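Long-range contact in endo-1,4-beta-mannanase (Eisenia fetida, PDB 5Y6T), which probably hydrolyses internal beta-1,4-mannosidic linkages of mannan polysaccharides, as a family GH5 glycoside hydrolase associated with cold adaptation: residues 38-52 with 90-102. Sequence-based numbering, arbitrary orientation.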
ATOM      1  N   PHE A  38      16.431   0.600   0.011  1.00 20.18           N
ATOM      2  CA  PHE A  38      16.684   1.573  -1.050  1.00 19.22           C
ATOM      3  C   PHE A  38      17.331   2.825  -0.501  1.00 20.04           C
ATOM      4  O   PHE A  38      16.973   3.299   0.563  1.00 22.69           O
ATOM      5  CB  PHE A  38      15.346   1.892  -1.751  1.00 19.87           C
ATOM      6  CG  PHE A  38      14.657   0.665  -2.288  1.00 20.05           C
ATOM      7  CD1 PHE A  38      14.958   0.122  -3.502  1.00 20.23           C
ATOM      8  CD2 PHE A  38      13.639   0.060  -1.545  1.00 21.29           C
ATOM      9  CE1 PHE A  38      14.330  -1.004  -3.977  1.00 21.12           C
ATOM     10  CE2 PHE A  38      12.977  -1.041  -2.022  1.00 21.93           C
ATOM     11  CZ  PHE A  38      13.296  -1.596  -3.223  1.00 20.58           C
ATOM     12  N   GLY A  39      18.235   3.420  -1.259  1.00 21.30           N
ATOM     13  CA  GLY A  39      18.905   4.593  -0.750  1.00 21.16           C
ATOM     14  C   GLY A  39      20.222   4.222  -0.025  1.00 21.07           C
ATOM     15  O   GLY A  39      20.458   3.051   0.369  1.00 20.76           O
ATOM     16  N   ASN A  40      21.067   5.225   0.093  1.00 20.68           N
ATOM     17  CA  ASN A  40      22.374   5.114   0.820  1.00 21.74           C
ATOM     18  C   ASN A  40      23.224   3.948   0.328  1.00 23.18           C
ATOM     19  O   ASN A  40      23.967   3.335   1.094  1.00 25.64           O
ATOM     20  CB  ASN A  40      22.148   5.143   2.313  1.00 22.14           C
ATOM     21  CG  ASN A  40      21.557   6.472   2.770  1.00 22.40           C
ATOM     22  OD1 ASN A  40      21.894   7.531   2.212  1.00 22.26           O
ATOM     23  ND2 ASN A  40      20.723   6.436   3.807  1.00 23.79           N
ATOM     24  N   GLY A  41      23.127   3.695  -0.978  1.00 21.96           N
ATOM     25  CA  GLY A  41      23.910   2.626  -1.668  1.00 22.46           C
ATOM     26  C   GLY A  41      23.639   1.196  -1.204  1.00 22.67           C
ATOM     27  O   GLY A  41      24.398   0.264  -1.543  1.00 22.52           O
ATOM     28  N   GLN A  42      22.486   0.967  -0.542  1.00 21.58           N
ATOM     29  CA  GLN A  42      22.163  -0.303   0.029  1.00 22.42           C
ATOM     30  C   GLN A  42      21.782  -1.331  -1.008  1.00 22.92           C
ATOM     31  O   GLN A  42      22.019  -2.499  -0.843  1.00 22.63           O
ATOM     32  CB  GLN A  42      21.077  -0.150   1.113  1.00 21.55           C
ATOM     33  CG  GLN A  42      21.593   0.611   2.301  1.00 21.23           C
ATOM     34  CD  GLN A  42      22.908   0.052   2.860  1.00 23.33           C
ATOM     35  OE1 GLN A  42      22.926  -1.063   3.380  1.00 25.41           O
ATOM     36  NE2 GLN A  42      23.979   0.821   2.731  1.00 25.81           N
ATOM     37  N   TYR A  43      21.149  -0.893  -2.079  1.00 22.63           N
ATOM     38  CA  TYR A  43      20.651  -1.825  -3.041  1.00 23.50           C
ATOM     39  C   TYR A  43      21.847  -2.486  -3.735  1.00 23.91           C
ATOM     40  O   TYR A  43      21.891  -3.712  -3.864  1.00 24.02           O
ATOM     41  CB  TYR A  43      19.735  -1.073  -4.049  1.00 20.61           C
ATOM     42  CG  TYR A  43      18.971  -1.967  -4.983  1.00 22.09           C
ATOM     43  CD1 TYR A  43      17.704  -2.431  -4.655  1.00 21.14           C
ATOM     44  CD2 TYR A  43      19.478  -2.324  -6.225  1.00 22.68           C
ATOM     45  CE1 TYR A  43      17.005  -3.237  -5.536  1.00 22.53           C
ATOM     46  CE2 TYR A  43      18.796  -3.161  -7.071  1.00 21.48           C
ATOM     47  CZ  TYR A  43      17.515  -3.570  -6.735  1.00 20.74           C
ATOM     48  OH  TYR A  43      16.802  -4.424  -7.588  1.00 21.69           O
ATOM     49  N   ASP A  44      22.810  -1.673  -4.200  1.00 21.68           N
ATOM     50  CA  ASP A  44      23.982  -2.272  -4.852  1.00 25.65           C
ATOM     51  C   ASP A  44      24.871  -3.046  -3.883  1.00 28.40           C
ATOM     52  O   ASP A  44      25.385  -4.082  -4.285  1.00 27.09           O
ATOM     53  CB  ASP A  44      24.859  -1.236  -5.514  1.00 30.54           C
ATOM     54  CG  ASP A  44      24.265  -0.674  -6.733  1.00 33.58           C
ATOM     55  OD1 ASP A  44      23.433  -1.333  -7.400  1.00 34.65           O
ATOM     56  OD2 ASP A  44      24.602   0.481  -6.982  1.00 38.07           O
ATOM     57  N   CYS A  45      25.073  -2.553  -2.647  1.00 28.08           N
ATOM     58  CA  CYS A  45      25.985  -3.292  -1.711  1.00 29.24           C
ATOM     59  C   CYS A  45      25.360  -4.570  -1.114  1.00 28.77           C
ATOM     60  O   CYS A  45      26.024  -5.602  -0.963  1.00 26.13           O
ATOM     61  CB  CYS A  45      26.472  -2.410  -0.535  1.00 30.32           C
ATOM     62  SG  CYS A  45      25.316  -2.025   0.825  1.00 30.01           S
ATOM     63  N   CYS A  46      24.058  -4.529  -0.836  1.00 24.24           N
ATOM     64  CA  CYS A  46      23.514  -5.356   0.234  1.00 24.74           C
ATOM     65  C   CYS A  46      22.163  -5.989  -0.039  1.00 25.44           C
ATOM     66  O   CYS A  46      21.986  -7.181   0.176  1.00 26.15           O
ATOM     67  CB  CYS A  46      23.435  -4.502   1.516  1.00 29.33           C
ATOM     68  SG  CYS A  46      25.056  -3.789   1.889  1.00 32.11           S
ATOM     69  N   THR A  47      21.222  -5.230  -0.609  1.00 21.25           N
ATOM     70  CA  THR A  47      19.865  -5.747  -0.741  1.00 23.56           C
ATOM     71  C   THR A  47      19.358  -6.158  -2.122  1.00 20.66           C
ATOM     72  O   THR A  47      18.374  -6.928  -2.234  1.00 23.64           O
ATOM     73  CB  THR A  47      18.859  -4.746  -0.175  1.00 24.24           C
ATOM     74  OG1 THR A  47      18.923  -3.568  -1.002  1.00 23.34           O
ATOM     75  CG2 THR A  47      19.168  -4.429   1.290  1.00 21.14           C
ATOM     76  N   GLY A  48      20.010  -5.649  -3.168  1.00 22.57           N
ATOM     77  CA  GLY A  48      19.443  -5.783  -4.526  1.00 23.51           C
ATOM     78  C   GLY A  48      19.292  -7.222  -5.009  1.00 23.46           C
ATOM     79  O   GLY A  48      18.280  -7.607  -5.543  1.00 23.48           O
ATOM     80  N   ASN A  49      20.275  -8.073  -4.764  1.00 23.38           N
ATOM     81  CA  ASN A  49      20.111  -9.439  -5.195  1.00 24.30           C
ATOM     82  C   ASN A  49      18.954 -10.215  -4.495  1.00 20.68           C
ATOM     83  O   ASN A  49      18.170 -10.948  -5.154  1.00 24.69           O
ATOM     84  CB  ASN A  49      21.446 -10.223  -5.027  1.00 27.76           C
ATOM     85  CG  ASN A  49      22.510  -9.803  -6.023  1.00 30.72           C
ATOM     86  OD1 ASN A  49      22.243  -9.471  -7.204  1.00 34.69           O
ATOM     87  ND2 ASN A  49      23.738  -9.817  -5.557  1.00 34.97           N
ATOM     88  N   ALA A  50      18.815 -10.033  -3.192  1.00 21.27           N
ATOM     89  CA  ALA A  50      17.717 -10.620  -2.461  1.00 22.81           C
ATOM     90  C   ALA A  50      16.376 -10.079  -2.989  1.00 22.86           C
ATOM     91  O   ALA A  50      15.496 -10.841  -3.208  1.00 20.93           O
ATOM     92  CB  ALA A  50      17.861 -10.381  -0.960  1.00 23.69           C
ATOM     93  N   LEU A  51      16.297  -8.792  -3.253  1.00 24.15           N
ATOM     94  CA  LEU A  51      15.054  -8.123  -3.685  1.00 22.47           C
ATOM     95  C   LEU A  51      14.666  -8.603  -5.079  1.00 23.72           C
ATOM     96  O   LEU A  51      13.508  -8.925  -5.348  1.00 21.36           O
ATOM     97  CB  LEU A  51      15.164  -6.624  -3.601  1.00 22.93           C
ATOM     98  CG  LEU A  51      15.202  -6.039  -2.149  1.00 22.56           C
ATOM     99  CD1 LEU A  51      15.653  -4.593  -2.066  1.00 25.19           C
ATOM    100  CD2 LEU A  51      13.895  -6.190  -1.423  1.00 22.92           C
ATOM    101  N   GLU A  52      15.640  -8.712  -5.964  1.00 20.83           N
ATOM    102  CA  GLU A  52      15.364  -9.195  -7.313  1.00 20.65           C
ATOM    103  C   GLU A  52      14.962 -10.661  -7.339  1.00 23.37           C
ATOM    104  O   GLU A  52      14.142 -11.028  -8.144  1.00 22.30           O
ATOM    105  CB  GLU A  52      16.561  -8.907  -8.232  1.00 20.96           C
ATOM    106  CG  GLU A  52      16.814  -7.408  -8.357  1.00 23.00           C
ATOM    107  CD  GLU A  52      18.075  -6.994  -9.163  1.00 24.58           C
ATOM    108  OE1 GLU A  52      18.749  -7.869  -9.741  1.00 26.93           O
ATOM    109  OE2 GLU A  52      18.347  -5.770  -9.255  1.00 23.79           O
ATOM    110  N   ASP A  90      17.723  10.379   0.098  1.00 19.57           N
ATOM    111  CA  ASP A  90      18.718   9.669   0.890  1.00 19.15           C
ATOM    112  C   ASP A  90      20.033  10.408   0.780  1.00 23.52           C
ATOM    113  O   ASP A  90      20.189  11.218  -0.141  1.00 24.05           O
ATOM    114  CB  ASP A  90      18.892   8.221   0.472  1.00 21.38           C
ATOM    115  CG  ASP A  90      19.395   8.084  -0.952  1.00 21.80           C
ATOM    116  OD1 ASP A  90      18.609   8.420  -1.872  1.00 21.65           O
ATOM    117  OD2 ASP A  90      20.605   7.616  -1.172  1.00 21.34           O
ATOM    118  N   ALA A  91      20.947  10.149   1.719  1.00 23.69           N
ATOM    119  CA  ALA A  91      22.251  10.874   1.735  1.00 26.86           C
ATOM    120  C   ALA A  91      23.069  10.740   0.484  1.00 26.62           C
ATOM    121  O   ALA A  91      23.799  11.655   0.161  1.00 27.72           O
ATOM    122  CB  ALA A  91      23.132  10.490   2.941  1.00 28.84           C
ATOM    123  N   GLN A  92      23.000   9.598  -0.210  1.00 27.81           N
ATOM    124  CA  GLN A  92      23.829   9.345  -1.338  1.00 29.12           C
ATOM    125  C   GLN A  92      23.101   9.529  -2.670  1.00 27.68           C
ATOM    126  O   GLN A  92      23.662   9.232  -3.732  1.00 27.71           O
ATOM    127  CB  GLN A  92      24.415   7.934  -1.241  1.00 31.53           C
ATOM    128  CG  GLN A  92      25.395   7.782  -0.107  1.00 38.19           C
ATOM    129  CD  GLN A  92      25.771   6.355   0.202  1.00 36.16           C
ATOM    130  OE1 GLN A  92      25.998   6.022   1.349  1.00 47.03           O
ATOM    131  NE2 GLN A  92      25.955   5.549  -0.820  1.00 42.93           N
ATOM    132  N   ASN A  93      21.838   9.954  -2.598  1.00 26.80           N
ATOM    133  CA  ASN A  93      20.951  10.095  -3.746  1.00 26.13           C
ATOM    134  C   ASN A  93      20.963   8.809  -4.605  1.00 24.97           C
ATOM    135  O   ASN A  93      20.904   8.859  -5.853  1.00 25.23           O
ATOM    136  CB  ASN A  93      21.303  11.346  -4.558  1.00 30.30           C
ATOM    137  CG  ASN A  93      20.259  11.681  -5.613  1.00 33.19           C
ATOM    138  OD1 ASN A  93      19.043  11.491  -5.387  1.00 28.53           O
ATOM    139  ND2 ASN A  93      20.724  12.095  -6.804  1.00 35.00           N
ATOM    140  N   THR A  94      20.923   7.647  -3.946  1.00 22.04           N
ATOM    141  CA  THR A  94      20.728   6.395  -4.733  1.00 21.38           C
ATOM    142  C   THR A  94      19.297   5.837  -4.818  1.00 21.45           C
ATOM    143  O   THR A  94      19.036   4.937  -5.622  1.00 21.16           O
ATOM    144  CB  THR A  94      21.640   5.259  -4.308  1.00 24.78           C
ATOM    145  OG1 THR A  94      21.205   4.640  -3.106  1.00 20.64           O
ATOM    146  CG2 THR A  94      23.124   5.783  -4.210  1.00 25.17           C
ATOM    147  N   MET A  95      18.402   6.360  -4.013  1.00 20.29           N
ATOM    148  CA  MET A  95      17.082   5.753  -3.936  1.00 21.17           C
ATOM    149  C   MET A  95      16.441   5.605  -5.292  1.00 21.59           C
ATOM    150  O   MET A  95      15.868   4.592  -5.627  1.00 21.29           O
ATOM    151  CB  MET A  95      16.177   6.500  -2.970  1.00 19.82           C
ATOM    152  CG  MET A  95      14.836   5.781  -2.785  1.00 19.40           C
ATOM    153  SD  MET A  95      13.818   6.591  -1.594  1.00 21.49           S
ATOM    154  CE  MET A  95      14.727   6.108  -0.087  1.00 20.24           C
ATOM    155  N   THR A  96      16.391   6.687  -6.047  1.00 20.25           N
ATOM    156  CA  THR A  96      15.733   6.605  -7.348  1.00 20.14           C
ATOM    157  C   THR A  96      16.317   5.575  -8.294  1.00 23.69           C
ATOM    158  O   THR A  96      15.576   4.781  -8.869  1.00 23.22           O
ATOM    159  CB  THR A  96      15.702   8.011  -8.015  1.00 21.07           C
ATOM    160  OG1 THR A  96      15.105   8.945  -7.124  1.00 24.58           O
ATOM    161  CG2 THR A  96      14.945   7.966  -9.259  1.00 21.39           C
ATOM    162  N   SER A  97      17.644   5.567  -8.430  1.00 21.10           N
ATOM    163  CA  SER A  97      18.308   4.581  -9.239  1.00 22.20           C
ATOM    164  C   SER A  97      18.138   3.171  -8.690  1.00 20.83           C
ATOM    165  O   SER A  97      18.049   2.203  -9.444  1.00 21.59           O
ATOM    166  CB  SER A  97      19.813   4.955  -9.485  1.00 28.23           C
ATOM    167  OG  SER A  97      20.548   5.139  -8.331  1.00 37.50           O
ATOM    168  N   ASP A  98      18.103   3.031  -7.364  1.00 20.70           N
ATOM    169  CA  ASP A  98      17.905   1.732  -6.754  1.00 19.98           C
ATOM    170  C   ASP A  98      16.520   1.197  -7.138  1.00 19.61           C
ATOM    171  O   ASP A  98      16.372   0.079  -7.574  1.00 19.89           O
ATOM    172  CB  ASP A  98      18.025   1.771  -5.230  1.00 20.46           C
ATOM    173  CG  ASP A  98      19.421   2.151  -4.728  1.00 22.91           C
ATOM    174  OD1 ASP A  98      20.360   2.007  -5.529  1.00 23.17           O
ATOM    175  OD2 ASP A  98      19.555   2.560  -3.530  1.00 22.77           O
ATOM    176  N   LEU A  99      15.483   2.020  -6.923  1.00 19.39           N
ATOM    177  CA  LEU A  99      14.148   1.608  -7.314  1.00 19.59           C
ATOM    178  C   LEU A  99      14.022   1.343  -8.837  1.00 20.20           C
ATOM    179  O   LEU A  99      13.265   0.478  -9.260  1.00 20.77           O
ATOM    180  CB  LEU A  99      13.130   2.663  -6.913  1.00 19.71           C
ATOM    181  CG  LEU A  99      12.800   2.717  -5.450  1.00 20.48           C
ATOM    182  CD1 LEU A  99      12.193   4.048  -5.070  1.00 23.12           C
ATOM    183  CD2 LEU A  99      11.882   1.548  -5.070  1.00 20.05           C
ATOM    184  N   ALA A 100      14.711   2.167  -9.632  1.00 19.99           N
ATOM    185  CA  ALA A 100      14.802   1.985 -11.078  1.00 21.28           C
ATOM    186  C   ALA A 100      15.270   0.594 -11.421  1.00 21.90           C
ATOM    187  O   ALA A 100      14.683  -0.012 -12.263  1.00 21.20           O
ATOM    188  CB  ALA A 100      15.622   3.112 -11.799  1.00 20.34           C
ATOM    189  N   GLN A 101      16.362   0.152 -10.819  1.00 23.45           N
ATOM    190  CA  GLN A 101      16.930  -1.183 -11.063  1.00 23.91           C
ATOM    191  C   GLN A 101      15.871  -2.248 -10.709  1.00 23.10           C
ATOM    192  O   GLN A 101      15.602  -3.183 -11.478  1.00 21.73           O
ATOM    193  CB  GLN A 101      18.150  -1.404 -10.203  1.00 24.05           C
ATOM    194  CG  GLN A 101      19.433  -0.670 -10.583  1.00 28.24           C
ATOM    195  CD  GLN A 101      20.614  -1.192  -9.770  1.00 30.62           C
ATOM    196  OE1 GLN A 101      20.961  -2.376  -9.851  1.00 31.70           O
ATOM    197  NE2 GLN A 101      21.110  -0.356  -8.845  1.00 30.36           N
ATOM    198  N   PHE A 102      15.215  -2.033  -9.576  1.00 21.20           N
ATOM    199  CA  PHE A 102      14.212  -3.002  -9.067  1.00 20.77           C
ATOM    200  C   PHE A 102      13.029  -3.087 -10.063  1.00 20.31           C
ATOM    201  O   PHE A 102      12.629  -4.161 -10.493  1.00 20.45           O
ATOM    202  CB  PHE A 102      13.753  -2.546  -7.689  1.00 21.41           C
ATOM    203  CG  PHE A 102      12.783  -3.486  -7.024  1.00 19.75           C
ATOM    204  CD1 PHE A 102      13.235  -4.692  -6.506  1.00 20.98           C
ATOM    205  CD2 PHE A 102      11.493  -3.092  -6.781  1.00 22.97           C
ATOM    206  CE1 PHE A 102      12.390  -5.550  -5.855  1.00 22.83           C
ATOM    207  CE2 PHE A 102      10.634  -3.923  -6.098  1.00 21.23           C
ATOM    208  CZ  PHE A 102      11.078  -5.149  -5.602  1.00 22.16           C
TER
HETATM  209  O   HOH W   1      19.230   9.109   4.117  1.00 23.92           O
HETATM  210  O   HOH W   2      22.647   1.195  -4.197  1.00 24.18           O
HETATM  211  O   HOH W   3      19.991  -4.546 -10.940  1.00 33.87           O
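G39 N donates to the anti lone pair of D98 OD2 at 2.8 Å, tying the loop leading into helix 42-60 to helix 95-108, two outer helices of the GH5 (beta/alpha)8 barrel. Their short segments cross at -35° with axes 9.8 Å apart. N40 N meets D90 OD2 nearly straight (172°) but from above the carboxylate plane, and G41 N reaches T94 OG1 at 3.0 Å, so side chains of 90-98 hold three successive loop amides. The Y43 ring is packed between G48 CA and D98 O, which lie over opposite faces. Having CG anti to the backbone N (chi1 -171°) carries the ring across the F102 side chain, with Y43 OH 3.3 Å from F102 CA. Y43 OH donates to the anti lone pair of E52 OE2 at 2.6 Å. An alanine in place of Y43 would probably open a gap between G48 and D98 and leave E52 OE2 without this donor. On the solvent side, Q101 NE2 donates to D44 OD1 at 2.9 Å, with that oxygen in the Q101 amide plane. Deeper in, L99 CD2 makes a CH-pi contact 3.7 Å from the F38 ring centroid, while the edge of F38 is turned to the face of F102 in a T-shaped pair, centroids 5.6 Å apart. In the second shell T94 fixes both carboxylates: T94 N takes the syn lone pair of D90 OD2, and T94 OG1 meets D98 OD2 from above the carboxylate plane.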